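Local coordinates for LYND (PDB 4V1T), which probably acts as an ATP-dependent YcaO cyclodehydratase that forms azoline heterocycles in peptide substrates, and binds ADP, magnesium and zinc, at residues B[564-568]-B[676-682]. Sequence-based numbering, arbitrary orientation.
Sequences RRPAV and LPDTTQP
Leu676 O has two donors within reach. NH1 of Arg564 donates to Leu676 O at 2.6 Å and lies nearly in line with the C=O bond. A water that accepts from Arg565 N can donate to the same oxygen. The Arg564 chain bends at chi2 (-65°) and again at chi3 (-77°), which folds the guanidinium back over Asp678. CB of Asp678 lies against one face of this group, toward its rim. Arg564 and Asp678 make no salt bridge; NH1 of Arg564 stays 4.6 Å from Asp678 OD1. Asp678 N donates to Arg565 O at 3.2 Å, from above the carbonyl plane. Pro677 CA adds a CH···O contact to that oxygen.

Both segments are loops of the YcaO region, without regular secondary structure. The first follows helix 538-561 and the second precedes helix 697-710. Asp678 to Gln681 form a type I beta turn, closed by Gln681 N to Asp678 O. Across the turn, Gln681 NE2 comes within 2.5 Å of Asp678 OD2, on the syn side. This is unusually short for such a bond, so its details are doubtful. NE2 of Gln681 also reaches Arg564 O weakly at 3.4 Å. Gln681 OE1 lies against the Pro566 ring, 3.3 Å from Pro566 CD. A second water accepts from Ala567 N and donates to Gln681 O.

CB of Ala567 packs tightly on CB of Pro677 at 3.4 Å. Trp593 and Leu595 of strand 590-596 also touch Pro677. The Arg565 guanidinium has Pro566 CD over the centre of one face. It forms a salt bridge with Asp596 and a cation-pi contact with Trp758.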
loop_
_atom_site.group_PDB
_atom_site.type_symbol
_atom_site.label_atom_id
_atom_site.label_comp_id
_atom_site.label_asym_id
_atom_site.label_seq_id
_atom_site.Cartn_x
_atom_site.Cartn_y
_atom_site.Cartn_z
ATOM N N ARG B 564 -23.557 36.440 -16.905
ATOM C CA ARG B 564 -22.540 36.185 -17.914
ATOM C C ARG B 564 -21.176 36.567 -17.344
ATOM O O ARG B 564 -20.962 37.714 -16.975
ATOM C CB ARG B 564 -22.832 36.972 -19.198
ATOM C CG ARG B 564 -24.219 36.743 -19.787
ATOM C CD ARG B 564 -24.441 35.311 -20.274
ATOM N NE ARG B 564 -23.785 35.057 -21.560
ATOM C CZ ARG B 564 -22.585 34.501 -21.721
ATOM N NH1 ARG B 564 -21.867 34.115 -20.677
ATOM N NH2 ARG B 564 -22.093 34.328 -22.944
ATOM N N ARG B 565 -20.267 35.604 -17.272
ATOM C CA ARG B 565 -18.970 35.814 -16.644
ATOM C C ARG B 565 -17.838 35.692 -17.654
ATOM O O ARG B 565 -17.947 34.959 -18.647
ATOM C CB ARG B 565 -18.759 34.800 -15.512
ATOM C CG ARG B 565 -19.820 34.829 -14.412
ATOM C CD ARG B 565 -19.872 36.178 -13.709
ATOM N NE ARG B 565 -18.564 36.563 -13.188
ATOM C CZ ARG B 565 -18.141 37.815 -13.057
ATOM N NH1 ARG B 565 -18.915 38.826 -13.406
ATOM N NH2 ARG B 565 -16.928 38.057 -12.582
ATOM N N PRO B 566 -16.724 36.395 -17.398
ATOM C CA PRO B 566 -15.559 36.277 -18.276
ATOM C C PRO B 566 -14.790 34.974 -18.067
ATOM O O PRO B 566 -14.776 34.448 -16.952
ATOM C CB PRO B 566 -14.702 37.475 -17.870
ATOM C CG PRO B 566 -15.014 37.672 -16.428
ATOM C CD PRO B 566 -16.468 37.296 -16.261
ATOM N N ALA B 567 -14.150 34.473 -19.119
ATOM C CA ALA B 567 -13.293 33.297 -18.997
ATOM C C ALA B 567 -11.956 33.663 -18.361
ATOM O O ALA B 567 -11.658 34.840 -18.132
ATOM C CB ALA B 567 -13.057 32.649 -20.355
ATOM N N VAL B 568 -11.162 32.630 -18.098
ATOM C CA VAL B 568 -9.834 32.779 -17.509
ATOM C C VAL B 568 -8.777 32.300 -18.492
ATOM O O VAL B 568 -8.823 31.161 -18.952
ATOM C CB VAL B 568 -9.712 31.984 -16.190
ATOM C CG1 VAL B 568 -8.343 32.187 -15.559
ATOM C CG2 VAL B 568 -10.810 32.406 -15.217
ATOM N N LEU B 676 -21.066 29.439 -20.779
ATOM C CA LEU B 676 -19.920 29.766 -21.610
ATOM C C LEU B 676 -19.549 31.223 -21.382
ATOM O O LEU B 676 -20.395 32.032 -21.006
ATOM C CB LEU B 676 -20.203 29.461 -23.082
ATOM C CG LEU B 676 -21.357 30.180 -23.766
ATOM C CD1 LEU B 676 -20.898 31.522 -24.327
ATOM C CD2 LEU B 676 -21.918 29.294 -24.868
ATOM N N PRO B 677 -18.271 31.564 -21.578
ATOM C CA PRO B 677 -17.856 32.931 -21.273
ATOM C C PRO B 677 -18.399 33.947 -22.265
ATOM O O PRO B 677 -18.572 33.624 -23.442
ATOM C CB PRO B 677 -16.337 32.850 -21.352
ATOM C CG PRO B 677 -16.071 31.746 -22.329
ATOM C CD PRO B 677 -17.167 30.749 -22.116
ATOM N N ASP B 678 -18.672 35.159 -21.801
ATOM C CA ASP B 678 -19.087 36.210 -22.721
ATOM C C ASP B 678 -17.838 36.873 -23.273
ATOM O O ASP B 678 -16.995 37.376 -22.525
ATOM C CB ASP B 678 -20.023 37.228 -22.057
ATOM C CG ASP B 678 -19.367 37.984 -20.935
ATOM O OD1 ASP B 678 -18.591 37.362 -20.171
ATOM O OD2 ASP B 678 -19.638 39.202 -20.821
ATOM N N THR B 679 -17.713 36.843 -24.595
ATOM C CA THR B 679 -16.574 37.430 -25.279
ATOM C C THR B 679 -16.631 38.956 -25.246
ATOM O O THR B 679 -15.740 39.626 -25.760
ATOM C CB THR B 679 -16.500 36.944 -26.735
ATOM O OG1 THR B 679 -17.787 37.071 -27.350
ATOM C CG2 THR B 679 -16.073 35.490 -26.786
ATOM N N THR B 680 -17.684 39.495 -24.647
ATOM C CA THR B 680 -17.808 40.928 -24.416
ATOM C C THR B 680 -16.727 41.411 -23.454
ATOM O O THR B 680 -16.235 42.526 -23.583
ATOM C CB THR B 680 -19.199 41.276 -23.836
ATOM O OG1 THR B 680 -20.217 40.821 -24.733
ATOM C CG2 THR B 680 -19.354 42.776 -23.630
ATOM N N GLN B 681 -16.366 40.560 -22.495
ATOM C CA GLN B 681 -15.406 40.919 -21.458
ATOM C C GLN B 681 -14.043 40.305 -21.735
ATOM O O GLN B 681 -13.950 39.244 -22.351
ATOM C CB GLN B 681 -15.892 40.455 -20.088
ATOM C CG GLN B 681 -17.103 41.200 -19.561
ATOM C CD GLN B 681 -17.722 40.508 -18.354
ATOM O OE1 GLN B 681 -17.095 40.399 -17.296
ATOM N NE2 GLN B 681 -18.961 40.034 -18.508
ATOM N N PRO B 682 -12.972 40.966 -21.271
ATOM C CA PRO B 682 -11.623 40.439 -21.470
ATOM C C PRO B 682 -11.360 39.190 -20.635
ATOM O O PRO B 682 -12.079 38.919 -19.670
ATOM C CB PRO B 682 -10.723 41.598 -21.027
ATOM C CG PRO B 682 -11.535 42.339 -20.032
ATOM C CD PRO B 682 -12.960 42.226 -20.504
HETATM O O HOH W 1 -21.088 33.266 -18.309
HETATM O O HOH W 2 -14.105 36.532 -21.437
#